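Local coordinates for guanine nucleotide exchange factor SRM1 (Saccharomyces cerevisiae, PDB 3OF7), which acts as a guanine nucleotide exchange factor that promotes replacement of GDP by GTP on GSP1 and GSP2, binds chromatin and controls RNA metabolism and transport, at residues V88-C93 and A134-E139; G97-D102 and E128-P133; N276-W281 and V313-I318; H324-S329 and K380-G385. One frame throughout, in Å; residues are numbered along the deposited sequence.

Contact 1: residues V88-C93 and A134-E139; sequences VWSWGC and AKIPRE
The third and fourth strands of one beta-propeller blade pair antiparallel here, through Trp89 with Lys135 and Ser90 with Ala134. Strand 88-92 is the third of this blade, and the short strand 134-135 closes its outer edge. The Trp89 pair is non-hydrogen-bonded, and the Ser90 pair next to it is hydrogen-bonded. Ser90 N gives a fairly straight bond to Ala134 O at 3.1 Å. The return bond, from Ala134 N to Ser90 O, is weak at 3.4 Å. Beyond these pairs, Ile136 N donates to Val88 O at 2.7 Å in an almost linear bond (N-H...O 166°). A water extends this end, taking the N-H of Val88 and donating to Ile136 O. NE1 of the Trp89 indole is held by Asp83, outside the two segments. The Ser90 hydroxyl, on the other face of the sheet, is bonded to Leu99 O. Val88 and Ile136 run side by side, with Val88 CG1 3.9 Å from Ile136 CD1. Lys135 CG lies opposite its carbonyl carbon (chi1 -74°), which sets it over one face of the indole. This CH-pi contact puts Lys135 CG 3.5 Å from the centroid of the Trp89 five-membered ring, 17° off its normal.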
loop_
_atom_site.group_PDB
_atom_site.type_symbol
_atom_site.label_atom_id
_atom_site.label_comp_id
_atom_site.label_asym_id
_atom_site.label_seq_id
_atom_site.Cartn_x
_atom_site.Cartn_y
_atom_site.Cartn_z
ATOM N N VAL A 88 -8.187 16.548 -1.602
ATOM C CA VAL A 88 -7.026 15.676 -1.749
ATOM C C VAL A 88 -5.727 16.460 -1.569
ATOM O O VAL A 88 -5.475 17.450 -2.277
ATOM C CB VAL A 88 -7.036 14.935 -3.115
ATOM C CG1 VAL A 88 -5.840 13.992 -3.240
ATOM C CG2 VAL A 88 -8.344 14.162 -3.301
ATOM N N TRP A 89 -4.922 16.023 -0.606
ATOM C CA TRP A 89 -3.611 16.589 -0.344
ATOM C C TRP A 89 -2.566 15.657 -0.956
ATOM O O TRP A 89 -2.779 14.443 -1.034
ATOM C CB TRP A 89 -3.352 16.659 1.156
ATOM C CG TRP A 89 -4.276 17.543 1.953
ATOM C CD1 TRP A 89 -5.628 17.399 2.125
ATOM C CD2 TRP A 89 -3.895 18.689 2.717
ATOM N NE1 TRP A 89 -6.114 18.401 2.943
ATOM C CE2 TRP A 89 -5.068 19.202 3.323
ATOM C CE3 TRP A 89 -2.676 19.344 2.940
ATOM C CZ2 TRP A 89 -5.055 20.345 4.136
ATOM C CZ3 TRP A 89 -2.662 20.469 3.760
ATOM C CH2 TRP A 89 -3.844 20.960 4.343
ATOM N N SER A 90 -1.427 16.221 -1.347
ATOM C CA SER A 90 -0.341 15.425 -1.918
ATOM C C SER A 90 1.018 16.004 -1.557
ATOM O O SER A 90 1.160 17.215 -1.328
ATOM C CB SER A 90 -0.476 15.363 -3.445
ATOM O OG SER A 90 -0.275 16.646 -4.018
ATOM N N TRP A 91 2.011 15.124 -1.488
ATOM C CA TRP A 91 3.405 15.529 -1.350
ATOM C C TRP A 91 4.297 14.398 -1.826
ATOM O O TRP A 91 3.869 13.243 -1.880
ATOM C CB TRP A 91 3.741 15.927 0.094
ATOM C CG TRP A 91 3.723 14.795 1.087
ATOM C CD1 TRP A 91 4.779 14.012 1.443
ATOM C CD2 TRP A 91 2.606 14.343 1.867
ATOM N NE1 TRP A 91 4.392 13.097 2.387
ATOM C CE2 TRP A 91 3.062 13.274 2.665
ATOM C CE3 TRP A 91 1.260 14.725 1.954
ATOM C CZ2 TRP A 91 2.226 12.586 3.555
ATOM C CZ3 TRP A 91 0.428 14.038 2.838
ATOM C CH2 TRP A 91 0.914 12.979 3.617
ATOM N N GLY A 92 5.532 14.740 -2.177
ATOM C CA GLY A 92 6.480 13.781 -2.720
ATOM C C GLY A 92 6.991 14.223 -4.074
ATOM O O GLY A 92 6.980 15.419 -4.400
ATOM N N CYS A 93 7.418 13.257 -4.879
ATOM C CA CYS A 93 8.057 13.567 -6.147
ATOM C C CYS A 93 7.043 13.912 -7.249
ATOM O O CYS A 93 6.157 13.115 -7.571
ATOM C CB CYS A 93 8.954 12.414 -6.581
ATOM S SG CYS A 93 9.914 12.809 -8.049
ATOM N N ALA A 134 0.127 19.913 0.514
ATOM C CA ALA A 134 -0.812 20.969 0.143
ATOM C C ALA A 134 -1.971 20.367 -0.635
ATOM O O ALA A 134 -1.854 19.264 -1.187
ATOM C CB ALA A 134 -0.105 22.064 -0.679
ATOM N N LYS A 135 -3.081 21.103 -0.699
ATOM C CA LYS A 135 -4.284 20.616 -1.361
ATOM C C LYS A 135 -4.210 20.767 -2.867
ATOM O O LYS A 135 -3.744 21.790 -3.373
ATOM C CB LYS A 135 -5.527 21.338 -0.843
ATOM C CG LYS A 135 -5.958 20.914 0.559
ATOM C CD LYS A 135 -7.168 21.697 1.061
ATOM C CE LYS A 135 -6.769 23.071 1.602
ATOM N NZ LYS A 135 -7.950 23.851 2.100
ATOM N N ILE A 136 -4.671 19.735 -3.570
ATOM C CA ILE A 136 -4.981 19.832 -4.990
ATOM C C ILE A 136 -6.214 20.739 -5.095
ATOM O O ILE A 136 -7.170 20.575 -4.325
ATOM C CB ILE A 136 -5.272 18.433 -5.608
ATOM C CG1 ILE A 136 -4.017 17.549 -5.558
ATOM C CG2 ILE A 136 -5.798 18.549 -7.050
ATOM C CD1 ILE A 136 -4.240 16.123 -6.039
ATOM N N PRO A 137 -6.185 21.717 -6.019
ATOM C CA PRO A 137 -7.347 22.595 -6.175
ATOM C C PRO A 137 -8.650 21.817 -6.316
ATOM O O PRO A 137 -8.725 20.839 -7.066
ATOM C CB PRO A 137 -7.023 23.378 -7.451
ATOM C CG PRO A 137 -5.544 23.471 -7.432
ATOM C CD PRO A 137 -5.063 22.145 -6.875
ATOM N N ARG A 138 -9.667 22.256 -5.583
ATOM C CA ARG A 138 -10.947 21.568 -5.546
ATOM C C ARG A 138 -11.604 21.465 -6.923
ATOM O O ARG A 138 -12.297 20.488 -7.220
ATOM C CB ARG A 138 -11.873 22.271 -4.558
ATOM C CG ARG A 138 -12.904 21.379 -3.973
ATOM C CD ARG A 138 -13.581 22.017 -2.779
ATOM N NE ARG A 138 -14.737 21.218 -2.407
ATOM C CZ ARG A 138 -14.696 20.193 -1.563
ATOM N NH1 ARG A 138 -13.550 19.849 -0.978
ATOM N NH2 ARG A 138 -15.806 19.522 -1.295
ATOM N N GLU A 139 -11.360 22.468 -7.761
ATOM C CA GLU A 139 -11.923 22.530 -9.109
ATOM C C GLU A 139 -11.399 21.410 -9.989
ATOM O O GLU A 139 -12.053 21.029 -10.950
ATOM C CB GLU A 139 -11.636 23.886 -9.770
ATOM C CG GLU A 139 -11.829 25.096 -8.865
ATOM C CD GLU A 139 -10.555 25.475 -8.120
ATOM O OE1 GLU A 139 -9.580 25.908 -8.779
ATOM O OE2 GLU A 139 -10.537 25.354 -6.876
HETATM O O HOH W 1 -8.925 18.616 -3.505
#

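Contact 2: residues G97-D102 and E128-P133; sequences GALGRD and ELESTP
Arg101 reaches Leu129 O through its first torsion and a straight chain. Its CG sits between the backbone N and the carbonyl carbon (chi1 61°), and from there the chain runs fully extended to NE. This delivers the guanidinium to the 128-131 helical turn. Arg101 NH2 donates to Leu129 O at 3.0 Å, with the oxygen at the edge of the guanidinium and only 10° out of its plane. Arg101 NH1 adds a weak bond to the same oxygen at 3.3 Å, so both terminal nitrogens meet one carbonyl. Thr132 O also lies 3.0 Å from Arg101 NH2. The same nitrogen has a further partner in Ser90 O, on the neighbouring strand 88-92. The arginine is buried, and the carbonyls of Leu129 and Ser90 probably offset its positive charge.

Leu99 supplies the apolar part. Its side chain crosses that of Glu130 at about a right angle, and Leu99 CD1 touches Glu130 CA at 4.0 Å. The extended Glu130 chain takes its carboxylate to Asn94, where OE1 accepts from the backbone N. Asn94 also binds the Leu99 N and Arg101 O backbone atoms, so it holds both sides of the contact. Just past the weakly bonded helix 128-131, Thr132 OG1 donates back to Glu128 O at 2.8 Å. Leu99 sits within a type I turn from Gly97 to Gly100, closed by a bond from Gly100 N to Gly97 O. The contact ties the loop after strand 88-92 to helix 128-131, within the connection between the third and fourth strands of one RCC1 propeller blade.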
loop_
_atom_site.group_PDB
_atom_site.type_symbol
_atom_site.label_atom_id
_atom_site.label_comp_id
_atom_site.label_asym_id
_atom_site.label_seq_id
_atom_site.Cartn_x
_atom_site.Cartn_y
_atom_site.Cartn_z
ATOM N N GLY A 97 4.263 14.288 -12.635
ATOM C CA GLY A 97 2.892 14.741 -12.390
ATOM C C GLY A 97 2.110 14.088 -11.259
ATOM O O GLY A 97 0.942 14.418 -11.059
ATOM N N ALA A 98 2.733 13.193 -10.498
ATOM C CA ALA A 98 1.987 12.393 -9.504
ATOM C C ALA A 98 1.257 13.203 -8.421
ATOM O O ALA A 98 0.258 12.734 -7.868
ATOM C CB ALA A 98 2.890 11.328 -8.857
ATOM N N LEU A 99 1.748 14.401 -8.112
ATOM C CA LEU A 99 1.120 15.214 -7.059
ATOM C C LEU A 99 -0.184 15.870 -7.515
ATOM O O LEU A 99 -0.984 16.311 -6.683
ATOM C CB LEU A 99 2.084 16.265 -6.497
ATOM C CG LEU A 99 3.444 15.801 -5.961
ATOM C CD1 LEU A 99 4.122 16.962 -5.244
ATOM C CD2 LEU A 99 3.302 14.591 -5.032
ATOM N N GLY A 100 -0.383 15.941 -8.830
ATOM C CA GLY A 100 -1.609 16.504 -9.409
ATOM C C GLY A 100 -1.814 17.980 -9.132
ATOM O O GLY A 100 -2.954 18.460 -9.085
ATOM N N ARG A 101 -0.709 18.696 -8.933
ATOM C CA ARG A 101 -0.749 20.125 -8.614
ATOM C C ARG A 101 0.548 20.809 -9.039
ATOM O O ARG A 101 1.596 20.166 -9.152
ATOM C CB ARG A 101 -1.029 20.351 -7.120
ATOM C CG ARG A 101 0.016 19.763 -6.168
ATOM C CD ARG A 101 -0.390 19.974 -4.711
ATOM N NE ARG A 101 0.567 19.373 -3.774
ATOM C CZ ARG A 101 1.677 19.966 -3.344
ATOM N NH1 ARG A 101 1.990 21.194 -3.748
ATOM N NH2 ARG A 101 2.474 19.336 -2.495
ATOM N N ASP A 102 0.464 22.113 -9.283
ATOM C CA ASP A 102 1.607 22.898 -9.752
ATOM C C ASP A 102 2.649 23.086 -8.654
ATOM O O ASP A 102 2.357 23.672 -7.612
ATOM C CB ASP A 102 1.121 24.258 -10.278
ATOM C CG ASP A 102 2.209 25.043 -10.992
ATOM O OD1 ASP A 102 1.945 26.211 -11.351
ATOM O OD2 ASP A 102 3.320 24.505 -11.199
ATOM N N GLU A 128 10.450 23.183 -2.076
ATOM C CA GLU A 128 9.535 23.526 -0.979
ATOM C C GLU A 128 8.098 23.099 -1.255
ATOM O O GLU A 128 7.413 22.601 -0.365
ATOM C CB GLU A 128 9.579 25.021 -0.637
ATOM C CG GLU A 128 9.036 25.323 0.766
ATOM C CD GLU A 128 8.842 26.801 1.041
ATOM O OE1 GLU A 128 9.697 27.612 0.624
ATOM O OE2 GLU A 128 7.832 27.149 1.690
ATOM N N LEU A 129 7.646 23.306 -2.486
ATOM C CA LEU A 129 6.286 22.947 -2.846
ATOM C C LEU A 129 6.045 21.428 -2.808
ATOM O O LEU A 129 4.995 20.981 -2.350
ATOM C CB LEU A 129 5.905 23.564 -4.196
ATOM C CG LEU A 129 5.816 25.101 -4.199
ATOM C CD1 LEU A 129 5.686 25.643 -5.617
ATOM C CD2 LEU A 129 4.666 25.598 -3.317
ATOM N N GLU A 130 7.024 20.649 -3.264
ATOM C CA GLU A 130 6.903 19.183 -3.313
ATOM C C GLU A 130 7.011 18.547 -1.935
ATOM O O GLU A 130 6.319 17.573 -1.641
ATOM C CB GLU A 130 7.966 18.577 -4.229
ATOM C CG GLU A 130 7.735 18.809 -5.708
ATOM C CD GLU A 130 8.912 18.360 -6.559
ATOM O OE1 GLU A 130 9.057 17.141 -6.802
ATOM O OE2 GLU A 130 9.686 19.236 -7.002
ATOM N N SER A 131 7.887 19.094 -1.096
ATOM C CA SER A 131 8.111 18.555 0.247
ATOM C C SER A 131 7.102 19.065 1.284
ATOM O O SER A 131 7.107 18.616 2.437
ATOM C CB SER A 131 9.551 18.823 0.706
ATOM O OG SER A 131 9.806 20.212 0.821
ATOM N N THR A 132 6.240 19.992 0.878
ATOM C CA THR A 132 5.220 20.525 1.779
ATOM C C THR A 132 3.841 20.059 1.325
ATOM O O THR A 132 3.416 20.383 0.209
ATOM C CB THR A 132 5.270 22.074 1.881
ATOM O OG1 THR A 132 6.583 22.487 2.288
ATOM C CG2 THR A 132 4.238 22.594 2.903
ATOM N N PRO A 133 3.147 19.282 2.182
ATOM C CA PRO A 133 1.801 18.827 1.877
ATOM C C PRO A 133 0.901 20.011 1.586
ATOM O O PRO A 133 0.931 20.995 2.322
ATOM C CB PRO A 133 1.358 18.149 3.176
ATOM C CG PRO A 133 2.616 17.643 3.752
ATOM C CD PRO A 133 3.631 18.711 3.452
#

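Contact 3: residues N276-W281 and V313-I318; sequences NKLVSW and VVIRSI
Ile318, which meets Leu278 across the contact, has its backbone N hydrogen-bonded to Tyr261 OH, on strand 259-264 of the earlier blade. No hydrogen bond crosses between the two segments themselves. The amide of Asn276 lies beside the backbone of 313-315 without gripping it. Asn276 ND2 stands 4.1 Å from Ile315 N, a buried backbone nitrogen with no partner in the model.

The firm contact is apolar. Leu278 and Ile318 reach toward each other tip to tip, and Leu278 CD1 meets Ile318 CD1 at 3.6 Å. The leucine CG is anti to its own N (chi1 -179°), which, with chi2 60°, turns both methyls to the isoleucines. The second methyl, Leu278 CD2, is 4.1 Å from Ile318 CD1. It also lies 4.5 Å from Ile315 CD1, a looser touch. Ile315 and Ile318 can both face Leu278 although three positions apart, because a classic beta bulge at Arg316 and Ser317, opposite Leu328, shifts the alternation of the strand.

Strand 278-281 is the third strand of one blade, and 315-318 begins the first strand of the next. The side chains of Leu278 and Ile315 also rest on Ile327 of strand 324-329. Ile315 touches Leu272 and Ile318 touches Phe270, both on strand 268-273.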
loop_
_atom_site.group_PDB
_atom_site.type_symbol
_atom_site.label_atom_id
_atom_site.label_comp_id
_atom_site.label_asym_id
_atom_site.label_seq_id
_atom_site.Cartn_x
_atom_site.Cartn_y
_atom_site.Cartn_z
ATOM N N ASN A 276 -14.231 -17.268 -0.629
ATOM C CA ASN A 276 -13.052 -17.229 0.259
ATOM C C ASN A 276 -11.776 -17.896 -0.275
ATOM O O ASN A 276 -10.911 -18.304 0.497
ATOM C CB ASN A 276 -13.380 -17.718 1.689
ATOM C CG ASN A 276 -12.325 -17.290 2.719
ATOM O OD1 ASN A 276 -11.798 -18.118 3.466
ATOM N ND2 ASN A 276 -12.007 -15.996 2.750
ATOM N N LYS A 277 -11.657 -17.986 -1.593
ATOM C CA LYS A 277 -10.450 -18.514 -2.217
ATOM C C LYS A 277 -9.538 -17.354 -2.622
ATOM O O LYS A 277 -9.969 -16.423 -3.305
ATOM C CB LYS A 277 -10.795 -19.383 -3.433
ATOM C CG LYS A 277 -11.566 -20.667 -3.099
ATOM N N LEU A 278 -8.286 -17.417 -2.182
ATOM C CA LEU A 278 -7.309 -16.370 -2.467
ATOM C C LEU A 278 -6.410 -16.802 -3.625
ATOM O O LEU A 278 -5.801 -17.878 -3.575
ATOM C CB LEU A 278 -6.470 -16.072 -1.218
ATOM C CG LEU A 278 -5.390 -14.984 -1.288
ATOM C CD1 LEU A 278 -6.003 -13.639 -1.646
ATOM C CD2 LEU A 278 -4.614 -14.898 0.037
ATOM N N VAL A 279 -6.341 -15.964 -4.657
ATOM C CA VAL A 279 -5.458 -16.209 -5.804
ATOM C C VAL A 279 -4.419 -15.091 -5.951
ATOM O O VAL A 279 -4.652 -13.954 -5.527
ATOM C CB VAL A 279 -6.252 -16.365 -7.146
ATOM C CG1 VAL A 279 -7.129 -17.629 -7.117
ATOM C CG2 VAL A 279 -7.088 -15.132 -7.442
ATOM N N SER A 280 -3.281 -15.419 -6.561
ATOM C CA SER A 280 -2.261 -14.423 -6.875
ATOM C C SER A 280 -1.713 -14.611 -8.282
ATOM O O SER A 280 -1.835 -15.697 -8.869
ATOM C CB SER A 280 -1.120 -14.481 -5.859
ATOM O OG SER A 280 -0.588 -15.787 -5.785
ATOM N N TRP A 281 -1.126 -13.548 -8.825
ATOM C CA TRP A 281 -0.448 -13.599 -10.120
ATOM C C TRP A 281 0.632 -12.527 -10.203
ATOM O O TRP A 281 0.665 -11.602 -9.389
ATOM C CB TRP A 281 -1.443 -13.440 -11.279
ATOM C CG TRP A 281 -2.101 -12.089 -11.357
ATOM C CD1 TRP A 281 -1.752 -11.060 -12.188
ATOM C CD2 TRP A 281 -3.219 -11.621 -10.589
ATOM N NE1 TRP A 281 -2.578 -9.988 -11.988
ATOM C CE2 TRP A 281 -3.486 -10.297 -11.011
ATOM C CE3 TRP A 281 -4.020 -12.188 -9.588
ATOM C CZ2 TRP A 281 -4.524 -9.525 -10.466
ATOM C CZ3 TRP A 281 -5.053 -11.412 -9.035
ATOM C CH2 TRP A 281 -5.295 -10.099 -9.484
ATOM N N VAL A 313 -8.712 -20.015 8.462
ATOM C CA VAL A 313 -8.380 -18.589 8.280
ATOM C C VAL A 313 -9.265 -17.804 7.300
ATOM O O VAL A 313 -9.330 -18.099 6.101
ATOM C CB VAL A 313 -6.832 -18.362 8.040
ATOM C CG1 VAL A 313 -6.186 -19.553 7.373
ATOM C CG2 VAL A 313 -6.544 -17.083 7.256
ATOM N N VAL A 314 -9.946 -16.801 7.846
ATOM C CA VAL A 314 -10.720 -15.843 7.064
ATOM C C VAL A 314 -9.836 -14.611 6.826
ATOM O O VAL A 314 -9.299 -14.038 7.773
ATOM C CB VAL A 314 -12.031 -15.445 7.802
ATOM C CG1 VAL A 314 -12.843 -14.434 7.000
ATOM C CG2 VAL A 314 -12.880 -16.688 8.092
ATOM N N ILE A 315 -9.692 -14.223 5.562
ATOM C CA ILE A 315 -8.823 -13.105 5.168
ATOM C C ILE A 315 -9.453 -11.754 5.500
ATOM O O ILE A 315 -10.595 -11.476 5.122
ATOM C CB ILE A 315 -8.477 -13.139 3.645
ATOM C CG1 ILE A 315 -7.962 -14.520 3.194
ATOM C CG2 ILE A 315 -7.518 -11.993 3.261
ATOM C CD1 ILE A 315 -6.767 -15.084 3.961
ATOM N N ARG A 316 -8.703 -10.921 6.213
ATOM C CA ARG A 316 -9.138 -9.566 6.512
ATOM C C ARG A 316 -8.544 -8.581 5.504
ATOM O O ARG A 316 -9.266 -7.794 4.886
ATOM C CB ARG A 316 -8.736 -9.199 7.939
ATOM C CG ARG A 316 -9.083 -7.788 8.391
ATOM C CD ARG A 316 -8.893 -7.748 9.895
ATOM N NE ARG A 316 -8.807 -6.413 10.479
ATOM C CZ ARG A 316 -9.854 -5.666 10.816
ATOM N NH1 ARG A 316 -11.091 -6.099 10.589
ATOM N NH2 ARG A 316 -9.662 -4.476 11.370
ATOM N N SER A 317 -7.227 -8.639 5.321
ATOM C CA SER A 317 -6.549 -7.732 4.401
ATOM C C SER A 317 -5.180 -8.272 4.028
ATOM O O SER A 317 -4.662 -9.195 4.659
ATOM C CB SER A 317 -6.408 -6.336 5.021
ATOM O OG SER A 317 -5.633 -6.391 6.203
ATOM N N ILE A 318 -4.606 -7.681 2.991
ATOM C CA ILE A 318 -3.305 -8.086 2.501
ATOM C C ILE A 318 -2.485 -6.828 2.224
ATOM O O ILE A 318 -3.021 -5.830 1.763
ATOM C CB ILE A 318 -3.442 -8.909 1.194
ATOM C CG1 ILE A 318 -4.267 -10.183 1.428
ATOM C CG2 ILE A 318 -2.063 -9.262 0.624
ATOM C CD1 ILE A 318 -4.820 -10.764 0.149
#

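Contact 4: residues H324-S329 and K380-G385; sequences HSLILS and KSVAAG
Leu326 and Val382 cross at a slant between two strands that run nearly antiparallel, at 173°. The axes of 324-329 and 381-384 approach to 7.9 Å. This is sheet against sheet, and no hydrogen bond passes between the segments. Leu326, Leu328, Val382 and Ala384 all leave their backbones toward the other strand, while Ser325, Ile327, Ser381 and Ala383 turn away.

Leu326 CD1 presses on Val382 CG2 at 3.4 Å, closer than usual for two methyl carbons. Val382 CG2 is the branch anti to the backbone N, and the other branch, CG1, reaches Leu328 CB at 4.3 Å. Leu326 CD1 also touches Ala384 CB, at 4.4 Å.

Leu328 meets backbone more than side chain. The leucine's first torsion (-178°) points CG away from its own amide nitrogen, which helps bring CD2 onto the peptide between Lys380 and Ser381. There Leu328 CD2 is 3.6 Å from Lys380 C. The carbonyl of that peptide, Lys380 O, accepts a hydrogen bond from Arg316 NE of strand 315-320. At the far end, the His324 ring packs obliquely against the Ala384 methyl.

Leu326 and Leu328 also rest on Leu334 of their own sheet. The second strand of one blade thus packs on the first strand of the following blade, the face-to-face sheet packing typical of a beta-propeller.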
loop_
_atom_site.group_PDB
_atom_site.type_symbol
_atom_site.label_atom_id
_atom_site.label_comp_id
_atom_site.label_asym_id
_atom_site.label_seq_id
_atom_site.Cartn_x
_atom_site.Cartn_y
_atom_site.Cartn_z
ATOM N N HIS A 324 7.780 -9.428 -1.132
ATOM C CA HIS A 324 7.143 -10.117 -0.003
ATOM C C HIS A 324 5.671 -9.779 0.088
ATOM O O HIS A 324 5.218 -8.772 -0.467
ATOM C CB HIS A 324 7.844 -9.793 1.324
ATOM C CG HIS A 324 7.594 -8.405 1.824
ATOM N ND1 HIS A 324 6.916 -8.150 2.999
ATOM C CD2 HIS A 324 7.935 -7.198 1.317
ATOM C CE1 HIS A 324 6.854 -6.846 3.195
ATOM N NE2 HIS A 324 7.472 -6.246 2.192
ATOM N N SER A 325 4.932 -10.628 0.792
ATOM C CA SER A 325 3.503 -10.435 0.965
ATOM C C SER A 325 3.097 -10.712 2.396
ATOM O O SER A 325 3.699 -11.549 3.055
ATOM C CB SER A 325 2.740 -11.372 0.040
ATOM O OG SER A 325 3.136 -11.138 -1.295
ATOM N N LEU A 326 2.058 -10.020 2.853
ATOM C CA LEU A 326 1.571 -10.165 4.221
ATOM C C LEU A 326 0.065 -10.360 4.221
ATOM O O LEU A 326 -0.674 -9.514 3.734
ATOM C CB LEU A 326 1.940 -8.940 5.063
ATOM C CG LEU A 326 3.417 -8.536 5.086
ATOM C CD1 LEU A 326 3.571 -7.220 5.822
ATOM C CD2 LEU A 326 4.296 -9.620 5.726
ATOM N N ILE A 327 -0.374 -11.485 4.768
ATOM C CA ILE A 327 -1.787 -11.837 4.754
ATOM C C ILE A 327 -2.331 -11.827 6.173
ATOM O O ILE A 327 -1.904 -12.616 7.012
ATOM C CB ILE A 327 -2.016 -13.211 4.093
ATOM C CG1 ILE A 327 -1.531 -13.180 2.635
ATOM C CG2 ILE A 327 -3.508 -13.595 4.158
ATOM C CD1 ILE A 327 -1.175 -14.556 2.061
ATOM N N LEU A 328 -3.279 -10.933 6.430
ATOM C CA LEU A 328 -3.833 -10.791 7.768
ATOM C C LEU A 328 -5.207 -11.454 7.891
ATOM O O LEU A 328 -6.105 -11.178 7.098
ATOM C CB LEU A 328 -3.923 -9.314 8.144
ATOM C CG LEU A 328 -4.447 -8.968 9.537
ATOM C CD1 LEU A 328 -3.521 -9.528 10.613
ATOM C CD2 LEU A 328 -4.572 -7.448 9.668
ATOM N N SER A 329 -5.357 -12.321 8.893
ATOM C CA SER A 329 -6.637 -12.993 9.127
ATOM C C SER A 329 -7.558 -12.110 9.962
ATOM O O SER A 329 -7.100 -11.189 10.633
ATOM C CB SER A 329 -6.434 -14.328 9.837
ATOM O OG SER A 329 -6.072 -14.130 11.189
ATOM N N LYS A 380 -4.403 -5.711 13.687
ATOM C CA LYS A 380 -5.662 -5.288 13.085
ATOM C C LYS A 380 -5.510 -4.676 11.682
ATOM O O LYS A 380 -6.467 -4.645 10.920
ATOM C CB LYS A 380 -6.462 -4.376 14.033
ATOM C CG LYS A 380 -5.761 -3.086 14.448
ATOM C CD LYS A 380 -6.698 -2.223 15.292
ATOM C CE LYS A 380 -6.083 -0.878 15.621
ATOM N NZ LYS A 380 -7.107 0.087 16.185
ATOM N N SER A 381 -4.311 -4.190 11.350
ATOM C CA SER A 381 -4.006 -3.725 9.989
ATOM C C SER A 381 -2.517 -3.877 9.702
ATOM O O SER A 381 -1.708 -3.998 10.619
ATOM C CB SER A 381 -4.442 -2.265 9.766
ATOM O OG SER A 381 -3.625 -1.357 10.501
ATOM N N VAL A 382 -2.164 -3.871 8.423
ATOM C CA VAL A 382 -0.781 -4.073 8.002
ATOM C C VAL A 382 -0.515 -3.247 6.739
ATOM O O VAL A 382 -1.422 -3.016 5.944
ATOM C CB VAL A 382 -0.488 -5.594 7.797
ATOM C CG1 VAL A 382 -1.365 -6.202 6.690
ATOM C CG2 VAL A 382 0.992 -5.867 7.543
ATOM N N ALA A 383 0.729 -2.791 6.582
ATOM C CA ALA A 383 1.153 -2.092 5.383
ATOM C C ALA A 383 2.564 -2.546 5.039
ATOM O O ALA A 383 3.320 -2.952 5.916
ATOM C CB ALA A 383 1.121 -0.597 5.599
ATOM N N ALA A 384 2.908 -2.461 3.761
ATOM C CA ALA A 384 4.219 -2.891 3.283
ATOM C C ALA A 384 4.740 -1.895 2.274
ATOM O O ALA A 384 3.979 -1.427 1.411
ATOM C CB ALA A 384 4.120 -4.274 2.654
ATOM N N GLY A 385 6.022 -1.560 2.400
ATOM C CA GLY A 385 6.728 -0.750 1.403
ATOM C C GLY A 385 7.636 -1.691 0.628
ATOM O O GLY A 385 7.426 -2.897 0.664
#

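Overall arrangement
Along the chain, contact 2 is nested inside the loop closed by contact 1; contacts 3 and 4 follow in series. Contacts 1 and 2 have centres 7 Å apart and share one blade, where strand 88-92 meets both the Arg101 loop and strand 134-135. Contacts 3 and 4 have centres 11 Å apart and meet in the sheet of strands 315-320 and 324-329, joined by the backbone bonds between Arg316, Ser317 and Leu328. The two pairs are well separated: contacts 1 and 3 have centres 33 Å apart, on opposite sides of the chain's centre. Contacts 1 and 2 lie within one blade, whereas contacts 3 and 4 join successive blades of the RCC1 propeller.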